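ATP-dependent DNA helicase (Mycobacterium smegmatis, PDB 5V9X) unwinds RNA:DNA hybrids as an ATP-driven helicase that tracks 3'-to-5' along single-stranded DNA. Local coordinates at residues A[45-59]-A[67-81]. Residues are numbered along the deposited sequence; the frame is centred on the assembly and turned at random.
With ANP (phosphoaminophosphonic acid-adenylate ester), chain C.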
loop_
_atom_site.group_PDB
_atom_site.type_symbol
_atom_site.label_atom_id
_atom_site.label_comp_id
_atom_site.label_asym_id
_atom_site.label_seq_id
_atom_site.Cartn_x
_atom_site.Cartn_y
_atom_site.Cartn_z
ATOM N N PHE A 45 12.570 29.644 -11.180
ATOM C CA PHE A 45 13.529 28.557 -11.063
ATOM C C PHE A 45 14.717 28.815 -11.977
ATOM O O PHE A 45 14.591 29.464 -13.019
ATOM C CB PHE A 45 12.886 27.207 -11.408
ATOM C CG PHE A 45 11.582 26.966 -10.708
ATOM C CD1 PHE A 45 11.558 26.566 -9.383
ATOM C CD2 PHE A 45 10.380 27.148 -11.369
ATOM C CE1 PHE A 45 10.358 26.345 -8.730
ATOM C CE2 PHE A 45 9.178 26.929 -10.723
ATOM C CZ PHE A 45 9.168 26.527 -9.402
ATOM N N ALA A 46 15.879 28.299 -11.568
ATOM C CA ALA A 46 17.092 28.481 -12.357
ATOM C C ALA A 46 16.930 27.898 -13.755
ATOM O O ALA A 46 17.250 28.552 -14.755
ATOM C CB ALA A 46 18.284 27.844 -11.642
ATOM N N ALA A 47 16.423 26.670 -13.844
ATOM C CA ALA A 47 16.197 26.011 -15.122
ATOM C C ALA A 47 15.266 24.833 -14.895
ATOM O O ALA A 47 15.250 24.265 -13.798
ATOM C CB ALA A 47 17.516 25.533 -15.746
ATOM N N PRO A 48 14.473 24.453 -15.897
ATOM C CA PRO A 48 13.678 23.227 -15.778
ATOM C C PRO A 48 14.567 22.023 -15.506
ATOM O O PRO A 48 15.748 22.002 -15.860
ATOM C CB PRO A 48 12.992 23.114 -17.145
ATOM C CG PRO A 48 12.963 24.505 -17.673
ATOM C CD PRO A 48 14.197 25.178 -17.150
ATOM N N THR A 49 13.992 21.020 -14.859
ATOM C CA THR A 49 14.699 19.760 -14.700
ATOM C C THR A 49 14.481 18.885 -15.925
ATOM O O THR A 49 13.521 19.081 -16.676
ATOM C CB THR A 49 14.220 19.036 -13.443
ATOM O OG1 THR A 49 12.841 18.670 -13.590
ATOM C CG2 THR A 49 14.381 19.925 -12.218
ATOM N N PRO A 50 15.376 17.920 -16.172
ATOM C CA PRO A 50 15.166 17.002 -17.304
ATOM C C PRO A 50 13.775 16.391 -17.356
ATOM O O PRO A 50 13.160 16.353 -18.429
ATOM C CB PRO A 50 16.251 15.943 -17.079
ATOM C CG PRO A 50 17.352 16.691 -16.424
ATOM C CD PRO A 50 16.695 17.722 -15.543
ATOM N N ALA A 51 13.254 15.922 -16.218
ATOM C CA ALA A 51 11.921 15.329 -16.206
ATOM C C ALA A 51 10.857 16.324 -16.650
ATOM O O ALA A 51 9.871 15.933 -17.282
ATOM C CB ALA A 51 11.597 14.787 -14.814
ATOM N N GLN A 52 11.037 17.609 -16.339
ATOM C CA GLN A 52 10.089 18.618 -16.798
ATOM C C GLN A 52 10.201 18.838 -18.303
ATOM O O GLN A 52 9.188 18.865 -19.013
ATOM C CB GLN A 52 10.313 19.931 -16.047
ATOM C CG GLN A 52 9.796 19.919 -14.622
ATOM C CD GLN A 52 10.261 21.119 -13.825
ATOM O OE1 GLN A 52 11.307 21.700 -14.114
ATOM N NE2 GLN A 52 9.483 21.500 -12.819
ATOM N N ALA A 53 11.427 18.997 -18.807
ATOM C CA ALA A 53 11.623 19.263 -20.229
ATOM C C ALA A 53 11.060 18.132 -21.082
ATOM O O ALA A 53 10.357 18.374 -22.070
ATOM C CB ALA A 53 13.108 19.474 -20.521
ATOM N N ASP A 54 11.355 16.885 -20.707
ATOM C CA ASP A 54 10.827 15.742 -21.445
ATOM C C ASP A 54 9.309 15.665 -21.325
ATOM O O ASP A 54 8.606 15.451 -22.320
ATOM C CB ASP A 54 11.464 14.448 -20.939
ATOM C CG ASP A 54 12.976 14.468 -21.013
ATOM O OD1 ASP A 54 13.535 15.410 -21.613
ATOM O OD2 ASP A 54 13.604 13.540 -20.463
ATOM N N ALA A 55 8.785 15.835 -20.107
ATOM C CA ALA A 55 7.347 15.698 -19.894
ATOM C C ALA A 55 6.571 16.775 -20.638
ATOM O O ALA A 55 5.517 16.497 -21.220
ATOM C CB ALA A 55 7.022 15.740 -18.402
ATOM N N TRP A 56 7.073 18.013 -20.630
ATOM C CA TRP A 56 6.400 19.079 -21.367
ATOM C C TRP A 56 6.339 18.765 -22.855
ATOM O O TRP A 56 5.335 19.052 -23.516
ATOM C CB TRP A 56 7.105 20.413 -21.133
ATOM C CG TRP A 56 7.007 20.911 -19.727
ATOM C CD1 TRP A 56 6.034 20.619 -18.814
ATOM C CD2 TRP A 56 7.928 21.786 -19.066
ATOM N NE1 TRP A 56 6.290 21.264 -17.627
ATOM C CE2 TRP A 56 7.448 21.985 -17.755
ATOM C CE3 TRP A 56 9.111 22.421 -19.455
ATOM C CZ2 TRP A 56 8.111 22.793 -16.834
ATOM C CZ3 TRP A 56 9.764 23.221 -18.543
ATOM C CH2 TRP A 56 9.264 23.401 -17.246
ATOM N N SER A 57 7.402 18.167 -23.399
ATOM C CA SER A 57 7.412 17.824 -24.817
ATOM C C SER A 57 6.343 16.787 -25.137
ATOM O O SER A 57 5.556 16.955 -26.076
ATOM C CB SER A 57 8.793 17.314 -25.222
ATOM O OG SER A 57 8.867 17.122 -26.624
ATOM N N ALA A 58 6.298 15.704 -24.359
ATOM C CA ALA A 58 5.323 14.650 -24.614
ATOM C C ALA A 58 3.900 15.131 -24.350
ATOM O O ALA A 58 2.987 14.837 -25.130
ATOM C CB ALA A 58 5.641 13.425 -23.759
ATOM N N ILE A 59 3.692 15.871 -23.258
ATOM C CA ILE A 59 2.348 16.335 -22.924
ATOM C C ILE A 59 1.842 17.320 -23.971
ATOM O O ILE A 59 0.684 17.250 -24.399
ATOM C CB ILE A 59 2.329 16.950 -21.511
ATOM C CG1 ILE A 59 2.570 15.871 -20.452
ATOM C CG2 ILE A 59 1.008 17.656 -21.249
ATOM C CD1 ILE A 59 2.795 16.424 -19.067
ATOM N N VAL A 67 5.541 10.004 -15.994
ATOM C CA VAL A 67 6.783 10.655 -15.597
ATOM C C VAL A 67 7.389 9.867 -14.444
ATOM O O VAL A 67 6.755 9.688 -13.397
ATOM C CB VAL A 67 6.546 12.123 -15.210
ATOM C CG1 VAL A 67 7.868 12.822 -14.940
ATOM C CG2 VAL A 67 5.767 12.837 -16.309
ATOM N N ILE A 68 8.615 9.392 -14.636
ATOM C CA ILE A 68 9.324 8.585 -13.648
ATOM C C ILE A 68 10.597 9.343 -13.300
ATOM O O ILE A 68 11.554 9.367 -14.085
ATOM C CB ILE A 68 9.637 7.179 -14.168
ATOM C CG1 ILE A 68 8.358 6.498 -14.660
ATOM C CG2 ILE A 68 10.309 6.348 -13.087
ATOM C CD1 ILE A 68 8.611 5.207 -15.405
ATOM N N ALA A 69 10.619 9.962 -12.124
ATOM C CA ALA A 69 11.749 10.771 -11.693
ATOM C C ALA A 69 11.746 10.821 -10.173
ATOM O O ALA A 69 10.691 10.658 -9.550
ATOM C CB ALA A 69 11.678 12.186 -12.286
ATOM N N PRO A 70 12.912 11.050 -9.545
ATOM C CA PRO A 70 12.974 11.060 -8.074
ATOM C C PRO A 70 12.134 12.151 -7.424
ATOM O O PRO A 70 11.486 12.946 -8.110
ATOM C CB PRO A 70 14.468 11.266 -7.792
ATOM C CG PRO A 70 15.031 11.844 -9.046
ATOM C CD PRO A 70 14.242 11.226 -10.153
ATOM N N THR A 71 12.155 12.202 -6.088
ATOM C CA THR A 71 11.239 13.077 -5.361
ATOM C C THR A 71 11.583 14.550 -5.540
ATOM O O THR A 71 10.696 15.406 -5.446
ATOM C CB THR A 71 11.229 12.710 -3.877
ATOM O OG1 THR A 71 12.575 12.604 -3.397
ATOM C CG2 THR A 71 10.510 11.384 -3.661
ATOM N N GLY A 72 12.847 14.870 -5.796
ATOM C CA GLY A 72 13.229 16.248 -6.032
ATOM C C GLY A 72 13.369 16.571 -7.503
ATOM O O GLY A 72 14.451 16.952 -7.962
ATOM N N SER A 73 12.278 16.427 -8.260
ATOM C CA SER A 73 12.314 16.627 -9.703
ATOM C C SER A 73 11.284 17.618 -10.226
ATOM O O SER A 73 11.391 18.025 -11.388
ATOM C CB SER A 73 12.120 15.290 -10.433
ATOM O OG SER A 73 13.044 14.320 -9.975
ATOM N N GLY A 74 10.302 18.016 -9.423
ATOM C CA GLY A 74 9.286 18.938 -9.887
ATOM C C GLY A 74 8.296 18.294 -10.832
ATOM O O GLY A 74 7.987 18.850 -11.890
ATOM N N LYS A 75 7.799 17.110 -10.469
ATOM C CA LYS A 75 6.838 16.420 -11.318
ATOM C C LYS A 75 5.474 17.096 -11.308
ATOM O O LYS A 75 4.696 16.903 -12.250
ATOM C CB LYS A 75 6.718 14.958 -10.888
ATOM C CG LYS A 75 8.008 14.162 -11.061
ATOM C CD LYS A 75 7.777 12.666 -10.888
ATOM C CE LYS A 75 7.496 12.295 -9.440
ATOM N NZ LYS A 75 8.698 12.484 -8.581
ATOM N N THR A 76 5.169 17.886 -10.276
ATOM C CA THR A 76 3.896 18.604 -10.232
ATOM C C THR A 76 3.775 19.579 -11.396
ATOM O O THR A 76 2.796 19.545 -12.151
ATOM C CB THR A 76 3.752 19.348 -8.903
ATOM O OG1 THR A 76 3.763 18.411 -7.819
ATOM C CG2 THR A 76 2.457 20.149 -8.873
ATOM N N LEU A 77 4.761 20.469 -11.551
ATOM C CA LEU A 77 4.721 21.420 -12.658
ATOM C C LEU A 77 4.895 20.725 -14.000
ATOM O O LEU A 77 4.426 21.235 -15.023
ATOM C CB LEU A 77 5.789 22.496 -12.475
ATOM C CG LEU A 77 5.539 23.526 -11.372
ATOM C CD1 LEU A 77 6.708 24.487 -11.260
ATOM C CD2 LEU A 77 4.239 24.278 -11.604
ATOM N N ALA A 78 5.568 19.572 -14.019
ATOM C CA ALA A 78 5.655 18.791 -15.248
ATOM C C ALA A 78 4.268 18.423 -15.757
ATOM O O ALA A 78 3.986 18.533 -16.954
ATOM C CB ALA A 78 6.492 17.533 -15.019
ATOM N N ALA A 79 3.382 18.004 -14.853
ATOM C CA ALA A 79 2.045 17.586 -15.251
ATOM C C ALA A 79 1.077 18.756 -15.366
ATOM O O ALA A 79 0.100 18.671 -16.118
ATOM C CB ALA A 79 1.502 16.559 -14.258
ATOM N N PHE A 80 1.328 19.852 -14.653
ATOM C CA PHE A 80 0.356 20.932 -14.550
ATOM C C PHE A 80 0.620 22.096 -15.497
ATOM O O PHE A 80 -0.335 22.672 -16.027
ATOM C CB PHE A 80 0.302 21.464 -13.113
ATOM C CG PHE A 80 -0.734 20.795 -12.254
ATOM C CD1 PHE A 80 -2.069 21.151 -12.354
ATOM C CD2 PHE A 80 -0.373 19.816 -11.341
ATOM C CE1 PHE A 80 -3.027 20.542 -11.564
ATOM C CE2 PHE A 80 -1.327 19.202 -10.549
ATOM C CZ PHE A 80 -2.654 19.566 -10.659
ATOM N N LEU A 81 1.889 22.447 -15.737
ATOM C CA LEU A 81 2.198 23.754 -16.318
ATOM C C LEU A 81 1.600 23.919 -17.710
ATOM O O LEU A 81 1.095 24.996 -18.047
ATOM C CB LEU A 81 3.710 23.973 -16.366
ATOM C CG LEU A 81 4.100 25.422 -16.674
ATOM C CD1 LEU A 81 3.653 26.339 -15.544
ATOM C CD2 LEU A 81 5.592 25.553 -16.924
HETATM P PG ANP C . 7.487 13.825 -5.122
HETATM O O1G ANP C . 7.775 13.466 -3.699
HETATM O O2G ANP C . 5.929 13.939 -5.336
HETATM O O3G ANP C . 8.072 12.712 -6.084
HETATM P PB ANP C . 7.875 15.804 -7.016
HETATM O O1B ANP C . 6.343 15.778 -7.283
HETATM O O2B ANP C . 8.575 14.919 -7.989
HETATM N N3B ANP C . 8.208 15.314 -5.453
HETATM P PA ANP C . 7.567 18.471 -6.609
HETATM O O1A ANP C . 6.900 18.174 -5.316
HETATM O O2A ANP C . 6.600 18.857 -7.727
HETATM O O3A ANP C . 8.404 17.254 -7.184
HETATM O "O5'" ANP C . 8.651 19.604 -6.405
HETATM C "C5'" ANP C . 9.743 19.595 -5.425
HETATM C "C4'" ANP C . 10.005 21.009 -4.969
HETATM O "O4'" ANP C . 10.818 21.715 -5.943
HETATM C "C3'" ANP C . 8.742 21.849 -4.834
HETATM O "O3'" ANP C . 8.968 22.886 -3.892
HETATM C "C2'" ANP C . 8.600 22.450 -6.233
HETATM O "O2'" ANP C . 7.600 23.478 -6.321
HETATM C "C1'" ANP C . 10.067 22.763 -6.541
HETATM N N9 ANP C . 10.431 22.815 -7.960
HETATM C C8 ANP C . 9.693 22.426 -9.048
HETATM N N7 ANP C . 10.309 22.581 -10.196
HETATM C C5 ANP C . 11.534 23.123 -9.840
HETATM C C6 ANP C . 12.651 23.521 -10.598
HETATM N N6 ANP C . 12.713 23.431 -11.929
HETATM N N1 ANP C . 13.717 24.024 -9.931
HETATM C C2 ANP C . 13.658 24.113 -8.599
HETATM N N3 ANP C . 12.660 23.771 -7.780
HETATM C C4 ANP C . 11.623 23.276 -8.467
#
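Phe45 meets Leu77 through its ring atom CE2, 3.5 Å from Leu77 CD1, while one face of the same ring lies over the adenine of the bound AMP-PNP, with C5 of the base above it near the rim. Ala47 O then accepts from the adenine N6. At the start of helix 50-60, Thr49 OG1 donates to Ser73 O (2.7 Å), in the plane of that carbonyl. Its backbone N donates in turn to Gln52 OE1, and with a weak bond from Gln52 N to Thr49 OG1 this completes a capping box. Ala51 sets its methyl against Ala69 CB.

Gln52 carries the centre of the contact. With its chain extended beyond CG, its amide reaches the adenine edge: Gln52 NE2 donates to AMP-PNP N7 at 3.0 Å and to Gly74 O at 3.2 Å, both bonds bent, while OE1 accepts from N6. Both amide atoms thus have two partners, which fixes which way round the group sits. Further along, the Ala55 methyl touches both Val67 CG2 and Ala78 CB. Trp56 NE1 points almost straight (176°) at Leu77 O, 3.2 Å away and in the indole plane; Leu81 N reaches this oxygen from the opposite face of the carbonyl. Ile59 CD1 lies against the backbone carbonyl of Ala78.

The axes of helix segments 50-59 and 75-81 run close to parallel, 19° apart, the latter following the Walker A-type P-loop, where Lys75 NZ and Thr76 bind phosphate oxygens. The Gln52 pattern resembles the Q motif of DEAD-box helicases: it reads both N6 and N7, consistent with selection of adenine, and ties base recognition directly to the phosphate-binding loop.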